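Local coordinates for protein cpftsy (Physcomitrella patens, PDB 4AK9) that probably acts as the chloroplast receptor of the signal recognition particle, an SRP-family GTPase taking part in protein targeting to the thylakoid membrane, at residues A[69-72]-A[73-77]; A[192-195]-A[196-200]; A[242-245]-A[246-249]. All blocks are in the same frame, centred on the assembly; numbering follows the deposited sequence.

Contact 1: A[69-72]-A[73-77]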
loop_
_atom_site.group_PDB
_atom_site.type_symbol
_atom_site.label_atom_id
_atom_site.label_comp_id
_atom_site.label_asym_id
_atom_site.label_seq_id
_atom_site.Cartn_x
_atom_site.Cartn_y
_atom_site.Cartn_z
ATOM N N ILE A 69 -13.150 -8.331 6.546
ATOM C CA ILE A 69 -14.078 -7.331 7.080
ATOM C C ILE A 69 -15.380 -7.288 6.300
ATOM O O ILE A 69 -16.464 -7.336 6.881
ATOM C CB ILE A 69 -13.451 -5.922 7.067
ATOM C CG1 ILE A 69 -12.343 -5.868 8.110
ATOM C CG2 ILE A 69 -14.506 -4.865 7.366
ATOM C CD1 ILE A 69 -11.432 -4.642 8.009
ATOM N N VAL A 70 -15.280 -7.197 4.980
ATOM C CA VAL A 70 -16.467 -7.053 4.157
ATOM C C VAL A 70 -17.245 -8.376 4.036
ATOM O O VAL A 70 -18.485 -8.369 4.013
ATOM C CB VAL A 70 -16.100 -6.414 2.801
ATOM C CG1 VAL A 70 -17.298 -6.344 1.854
ATOM C CG2 VAL A 70 -15.528 -4.990 3.049
ATOM N N ASP A 71 -16.532 -9.499 4.033
ATOM C CA ASP A 71 -17.170 -10.813 3.870
ATOM C C ASP A 71 -18.144 -11.092 5.005
ATOM O O ASP A 71 -19.239 -11.588 4.773
ATOM C CB ASP A 71 -16.128 -11.920 3.761
ATOM C CG ASP A 71 -16.590 -13.080 2.874
ATOM O OD1 ASP A 71 -17.455 -12.877 1.987
ATOM O OD2 ASP A 71 -16.082 -14.204 3.072
ATOM N N THR A 72 -17.770 -10.722 6.227
ATOM C CA THR A 72 -18.680 -10.829 7.376
ATOM C C THR A 72 -19.976 -10.007 7.175
ATOM O O THR A 72 -21.085 -10.451 7.531
ATOM C CB THR A 72 -17.949 -10.360 8.659
ATOM O OG1 THR A 72 -16.752 -11.136 8.827
ATOM C CG2 THR A 72 -18.827 -10.538 9.867
ATOM N N ILE A 73 -19.838 -8.815 6.606
ATOM C CA ILE A 73 -20.974 -7.961 6.301
ATOM C C ILE A 73 -21.864 -8.598 5.239
ATOM O O ILE A 73 -23.102 -8.574 5.362
ATOM C CB ILE A 73 -20.511 -6.575 5.819
ATOM C CG1 ILE A 73 -19.770 -5.841 6.948
ATOM C CG2 ILE A 73 -21.677 -5.721 5.273
ATOM C CD1 ILE A 73 -19.101 -4.566 6.474
ATOM N N ARG A 74 -21.240 -9.155 4.195
ATOM C CA ARG A 74 -21.971 -9.858 3.136
ATOM C C ARG A 74 -22.839 -10.986 3.715
ATOM O O ARG A 74 -24.003 -11.126 3.307
ATOM C CB ARG A 74 -21.030 -10.433 2.047
ATOM C CG ARG A 74 -20.143 -9.395 1.331
ATOM C CD ARG A 74 -19.202 -10.024 0.256
ATOM N NE ARG A 74 -18.143 -9.085 -0.130
ATOM C CZ ARG A 74 -18.216 -8.210 -1.141
ATOM N NH1 ARG A 74 -19.300 -8.172 -1.911
ATOM N NH2 ARG A 74 -17.194 -7.377 -1.389
ATOM N N LYS A 75 -22.276 -11.795 4.628
ATOM C CA LYS A 75 -23.026 -12.913 5.245
ATOM C C LYS A 75 -24.185 -12.395 6.089
ATOM O O LYS A 75 -25.290 -12.947 6.046
ATOM C CB LYS A 75 -22.154 -13.792 6.152
ATOM C CG LYS A 75 -20.751 -14.070 5.657
ATOM C CD LYS A 75 -20.681 -15.204 4.661
ATOM C CE LYS A 75 -19.219 -15.543 4.393
ATOM N NZ LYS A 75 -19.055 -16.796 3.589
ATOM N N ASP A 76 -23.922 -11.359 6.884
ATOM C CA ASP A 76 -24.957 -10.776 7.744
ATOM C C ASP A 76 -26.102 -10.179 6.916
ATOM O O ASP A 76 -27.280 -10.204 7.333
ATOM C CB ASP A 76 -24.359 -9.719 8.691
ATOM C CG ASP A 76 -23.444 -10.329 9.761
ATOM O OD1 ASP A 76 -23.361 -11.574 9.857
ATOM O OD2 ASP A 76 -22.809 -9.563 10.520
ATOM N N ILE A 77 -25.769 -9.645 5.739
ATOM C CA ILE A 77 -26.811 -9.146 4.843
ATOM C C ILE A 77 -27.637 -10.299 4.269
ATOM O O ILE A 77 -28.879 -10.248 4.262
ATOM C CB ILE A 77 -26.234 -8.300 3.683
ATOM C CG1 ILE A 77 -25.752 -6.950 4.215
ATOM C CG2 ILE A 77 -27.292 -8.067 2.600
ATOM C CD1 ILE A 77 -24.949 -6.118 3.193
#
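Val70 and Arg74 make the first of three successive helical backbone bonds, Arg74 N to Val70 O at 2.9 Å; Lys75 N to Asp71 O and Asp76 N to Thr72 O follow at 3.0 Å. On this ladder the side chains meet one turn apart.

A methyl, Val70 CG1, meets the guanidinium from an oblique direction, 3.4 Å from Arg74 NH2. With CG of Arg74 beside its backbone N (chi1 -59°) and the chain stretched out beyond, the arginine runs back toward the helix start and ends beside the valine methyl. Ile73 instead lays CG1 3.6 Å from Ile69 O.

Among the charged groups, Asp71 OD2 and Lys75 NZ form a long salt bridge of 4.0 Å, reached because the lysine chain bends at chi2 (-83°). Asp71 OD1 stays 4.4 Å from Arg74 NE, beyond a salt bridge, and Arg74 spends its charge on Glu46, Asp50 and Glu53. Asp76 lies alongside Thr72 and pairs with Arg81, while Thr72 OG1 bonds back to Lys68 O.

Within the helical bundle domain, Ile69 and Ile73 of helix 63-78 pack on helix 85-101 and Val70 and Arg74 on helix 45-58, where the three acids gather round the guanidinium; Ile77 touches both helices.

Contact 2: A[192-195]-A[196-200]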
loop_
_atom_site.group_PDB
_atom_site.type_symbol
_atom_site.label_atom_id
_atom_site.label_comp_id
_atom_site.label_asym_id
_atom_site.label_seq_id
_atom_site.Cartn_x
_atom_site.Cartn_y
_atom_site.Cartn_z
ATOM N N VAL A 192 22.076 -2.540 31.753
ATOM C CA VAL A 192 21.180 -3.326 32.590
ATOM C C VAL A 192 21.778 -3.534 33.987
ATOM O O VAL A 192 21.066 -3.382 34.996
ATOM C CB VAL A 192 20.774 -4.655 31.951
ATOM C CG1 VAL A 192 19.857 -5.403 32.879
ATOM C CG2 VAL A 192 20.040 -4.375 30.615
ATOM N N ARG A 193 23.070 -3.824 34.027
ATOM C CA ARG A 193 23.769 -4.001 35.308
ATOM C C ARG A 193 23.664 -2.747 36.146
ATOM O O ARG A 193 23.349 -2.802 37.336
ATOM C CB ARG A 193 25.243 -4.325 35.073
ATOM C CG ARG A 193 25.485 -5.719 34.525
ATOM C CD ARG A 193 26.950 -6.126 34.698
ATOM N NE ARG A 193 27.876 -5.236 33.990
ATOM C CZ ARG A 193 28.250 -5.416 32.724
ATOM N NH1 ARG A 193 27.767 -6.442 32.035
ATOM N NH2 ARG A 193 29.105 -4.578 32.142
ATOM N N ARG A 194 23.908 -1.604 35.504
ATOM C CA ARG A 194 23.860 -0.324 36.199
ATOM C C ARG A 194 22.472 -0.047 36.748
ATOM O O ARG A 194 22.317 0.504 37.837
ATOM C CB ARG A 194 24.320 0.811 35.277
ATOM C CG ARG A 194 24.188 2.178 35.928
ATOM C CD ARG A 194 24.866 3.284 35.138
ATOM N NE ARG A 194 24.392 4.581 35.617
ATOM C CZ ARG A 194 24.501 5.720 34.946
ATOM N NH1 ARG A 194 25.078 5.737 33.746
ATOM N NH2 ARG A 194 24.017 6.840 35.472
ATOM N N ALA A 195 21.447 -0.450 36.003
ATOM C CA ALA A 195 20.094 -0.201 36.451
ATOM C C ALA A 195 19.743 -1.060 37.653
ATOM O O ALA A 195 18.967 -0.634 38.502
ATOM C CB ALA A 195 19.119 -0.489 35.347
ATOM N N VAL A 196 20.266 -2.282 37.686
ATOM C CA VAL A 196 19.985 -3.172 38.812
ATOM C C VAL A 196 20.681 -2.609 40.057
ATOM O O VAL A 196 20.078 -2.522 41.145
ATOM C CB VAL A 196 20.466 -4.613 38.550
ATOM C CG1 VAL A 196 20.232 -5.478 39.791
ATOM C CG2 VAL A 196 19.745 -5.213 37.325
ATOM N N GLU A 197 21.933 -2.189 39.880
ATOM C CA GLU A 197 22.714 -1.663 41.001
ATOM C C GLU A 197 22.146 -0.364 41.542
ATOM O O GLU A 197 22.125 -0.146 42.761
ATOM C CB GLU A 197 24.178 -1.451 40.609
ATOM C CG GLU A 197 24.915 -2.728 40.237
ATOM C CD GLU A 197 24.899 -3.785 41.348
ATOM O OE1 GLU A 197 25.414 -3.491 42.454
ATOM O OE2 GLU A 197 24.375 -4.906 41.111
ATOM N N GLU A 198 21.692 0.501 40.637
ATOM C CA GLU A 198 21.306 1.858 41.031
ATOM C C GLU A 198 19.810 2.099 41.130
ATOM O O GLU A 198 19.370 3.254 41.153
ATOM C CB GLU A 198 21.932 2.881 40.100
ATOM C CG GLU A 198 23.433 2.774 40.053
ATOM C CD GLU A 198 24.060 3.808 39.131
ATOM O OE1 GLU A 198 23.363 4.775 38.744
ATOM O OE2 GLU A 198 25.252 3.654 38.787
ATOM N N ASP A 199 19.035 1.019 41.175
ATOM C CA ASP A 199 17.624 1.129 41.530
ATOM C C ASP A 199 16.806 1.951 40.510
ATOM O O ASP A 199 15.886 2.682 40.892
ATOM C CB ASP A 199 17.504 1.741 42.943
ATOM C CG ASP A 199 16.213 1.359 43.654
ATOM O OD1 ASP A 199 16.125 0.217 44.170
ATOM O OD2 ASP A 199 15.298 2.217 43.711
ATOM N N PHE A 200 17.139 1.824 39.221
ATOM C CA PHE A 200 16.350 2.436 38.135
ATOM C C PHE A 200 15.080 1.622 37.908
ATOM O O PHE A 200 15.081 0.411 38.127
ATOM C CB PHE A 200 17.165 2.458 36.844
ATOM C CG PHE A 200 18.155 3.598 36.755
ATOM C CD1 PHE A 200 19.456 3.456 37.238
ATOM C CD2 PHE A 200 17.788 4.809 36.175
ATOM C CE1 PHE A 200 20.376 4.505 37.149
ATOM C CE2 PHE A 200 18.696 5.863 36.085
ATOM C CZ PHE A 200 19.992 5.712 36.569
HETATM O O HOH W 1 16.017 -1.177 40.091
#
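Ala195 and Phe200 close the C-terminal end of helix 184-197, a peripheral helix of the GTPase domain. Phe200 N reaches back to Ala195 O at 3.1 Å, in the carbonyl plane and on a lone pair, and the two CB atoms touch at 3.8 Å. One residue earlier in the helix, Glu198 N bonds to Arg194 O at 2.9 Å in helical fashion, with the donor tilted from the carbonyl plane.

Asp199, just before Phe200, has a positive phi (64°), and the six-to-one backbone bond over this left-handed residue, with apolar contact between the same two positions, makes a Schellman-like ending. A water donates to Phe200 O at 2.7 Å and, weakly, to Ala195 O.

Near strand 173-175, where it touches Val175, Arg194 crosses Glu198 obliquely. Its CG lies anti to the backbone N (chi1 176°) and the chain is extended, bringing NE to Glu198 OE1 at 3.3 Å in a weak but nearly straight bond, part of a salt bridge. The carboxylate oxygen sits at the guanidinium edge, and OE2 rests 3.4 Å from Arg194 CG. A leucine in place of Arg194 would probably leave the Glu198 carboxylate without its charged mate and free to swing. Beyond the segments, Phe200 takes a cation-pi contact from Lys146, and both Ala195 and Phe200 pack on Leu148 of strand 147-150.

Contact 3: A[242-245]-A[246-249]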
loop_
_atom_site.group_PDB
_atom_site.type_symbol
_atom_site.label_atom_id
_atom_site.label_comp_id
_atom_site.label_asym_id
_atom_site.label_seq_id
_atom_site.Cartn_x
_atom_site.Cartn_y
_atom_site.Cartn_z
ATOM N N VAL A 242 9.509 -0.497 15.864
ATOM C CA VAL A 242 9.059 0.821 15.434
ATOM C C VAL A 242 8.933 0.770 13.919
ATOM O O VAL A 242 9.878 0.400 13.225
ATOM C CB VAL A 242 10.069 1.932 15.820
ATOM C CG1 VAL A 242 9.533 3.303 15.317
ATOM C CG2 VAL A 242 10.291 1.967 17.310
ATOM N N LEU A 243 7.741 1.077 13.413
ATOM C CA LEU A 243 7.473 1.018 11.961
ATOM C C LEU A 243 6.947 2.359 11.457
ATOM O O LEU A 243 6.107 2.976 12.108
ATOM C CB LEU A 243 6.415 -0.044 11.691
ATOM C CG LEU A 243 6.814 -1.452 12.162
ATOM C CD1 LEU A 243 5.593 -2.301 12.213
ATOM C CD2 LEU A 243 7.849 -1.997 11.174
ATOM N N ASP A 244 7.431 2.795 10.304
ATOM C CA ASP A 244 7.014 4.071 9.698
ATOM C C ASP A 244 5.647 3.953 8.995
ATOM O O ASP A 244 5.531 3.356 7.905
ATOM C CB ASP A 244 8.085 4.498 8.693
ATOM C CG ASP A 244 7.861 5.890 8.133
ATOM O OD1 ASP A 244 6.691 6.365 8.120
ATOM O OD2 ASP A 244 8.869 6.527 7.707
ATOM N N GLY A 245 4.630 4.560 9.607
ATOM C CA GLY A 245 3.256 4.522 9.124
ATOM C C GLY A 245 3.094 5.068 7.711
ATOM O O GLY A 245 2.150 4.703 6.991
ATOM N N THR A 246 4.027 5.897 7.259
ATOM C CA THR A 246 3.877 6.443 5.902
ATOM C C THR A 246 4.198 5.426 4.816
ATOM O O THR A 246 3.853 5.635 3.662
ATOM C CB THR A 246 4.679 7.727 5.657
ATOM O OG1 THR A 246 6.084 7.446 5.734
ATOM C CG2 THR A 246 4.279 8.816 6.662
ATOM N N THR A 247 4.844 4.320 5.172
ATOM C CA THR A 247 5.037 3.247 4.210
ATOM C C THR A 247 3.817 2.351 4.136
ATOM O O THR A 247 3.744 1.471 3.289
ATOM C CB THR A 247 6.316 2.407 4.504
ATOM O OG1 THR A 247 6.165 1.695 5.744
ATOM C CG2 THR A 247 7.508 3.336 4.569
ATOM N N GLY A 248 2.854 2.594 5.020
ATOM C CA GLY A 248 1.608 1.831 4.993
ATOM C C GLY A 248 1.801 0.327 5.047
ATOM O O GLY A 248 2.614 -0.203 5.818
ATOM N N LEU A 249 1.079 -0.385 4.187
ATOM C CA LEU A 249 1.086 -1.843 4.224
ATOM C C LEU A 249 2.470 -2.382 3.886
ATOM O O LEU A 249 2.822 -3.527 4.193
ATOM C CB LEU A 249 0.068 -2.379 3.215
ATOM C CG LEU A 249 -0.481 -3.776 3.484
ATOM C CD1 LEU A 249 -1.472 -3.716 4.626
ATOM C CD2 LEU A 249 -1.155 -4.327 2.241
#
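From Asp244, the last residue of strand 238-244, the chain turns abruptly through Gly245, Thr246 and Thr247 in 3-10 conformation. Thr247 N bonds to Asp244 O at 3.0 Å and Gly248 N to Gly245 O at 3.0 Å, two overlapping turns, the second ending at Gly248, whose phi is positive (54°).

Asp244 O is gripped twice by one residue, since Thr247 OG1 also donates to it at 2.8 Å, within the carbonyl plane, whereas Thr247 N comes from above that plane. The hydroxyl gets there by sitting between backbone N and carbonyl carbon (chi1 66°). The Asp244 carboxylate is held in the same doubled way: OD1 accepts Thr246 N at 2.8 Å and Thr246 OG1 at 2.7 Å, both from one face of the carboxylate, which should fix its rotation. Its other oxygen, OD2, pairs with Lys271. Thr246 packs on Val58 and Thr247 on Glu54 of the second subunit.

The bond from Thr246 N to Asp244 OD1 makes an Asx turn, here combined with a beta turn, in the DGTTG sequence that leads from a central parallel strand of the SRP GTPase fold to helix 251-261. Lys271 belongs to the TKLD sequence, probably the guanine-recognition motif.

How the contacts relate
The three contacts follow one another along the chain and none touches another. Contact 1 belongs to the helical bundle domain, contacts 2 and 3 to the GTPase domain. Contacts 1 and 2 lie on opposite sides of the chain's centre, about 53 Å apart between centres. Contact 3 is the inner one, its centre about 9 Å from that of the chain; its nearest atoms come within about 11 Å of contact 1 and about 18 Å of contact 2. Asp244 of contact 3 lies near the probable P-loop without touching it, which probably places this contact near the nucleotide site. The second subunit comes within reach of contacts 1 and 3 but does not touch contact 2.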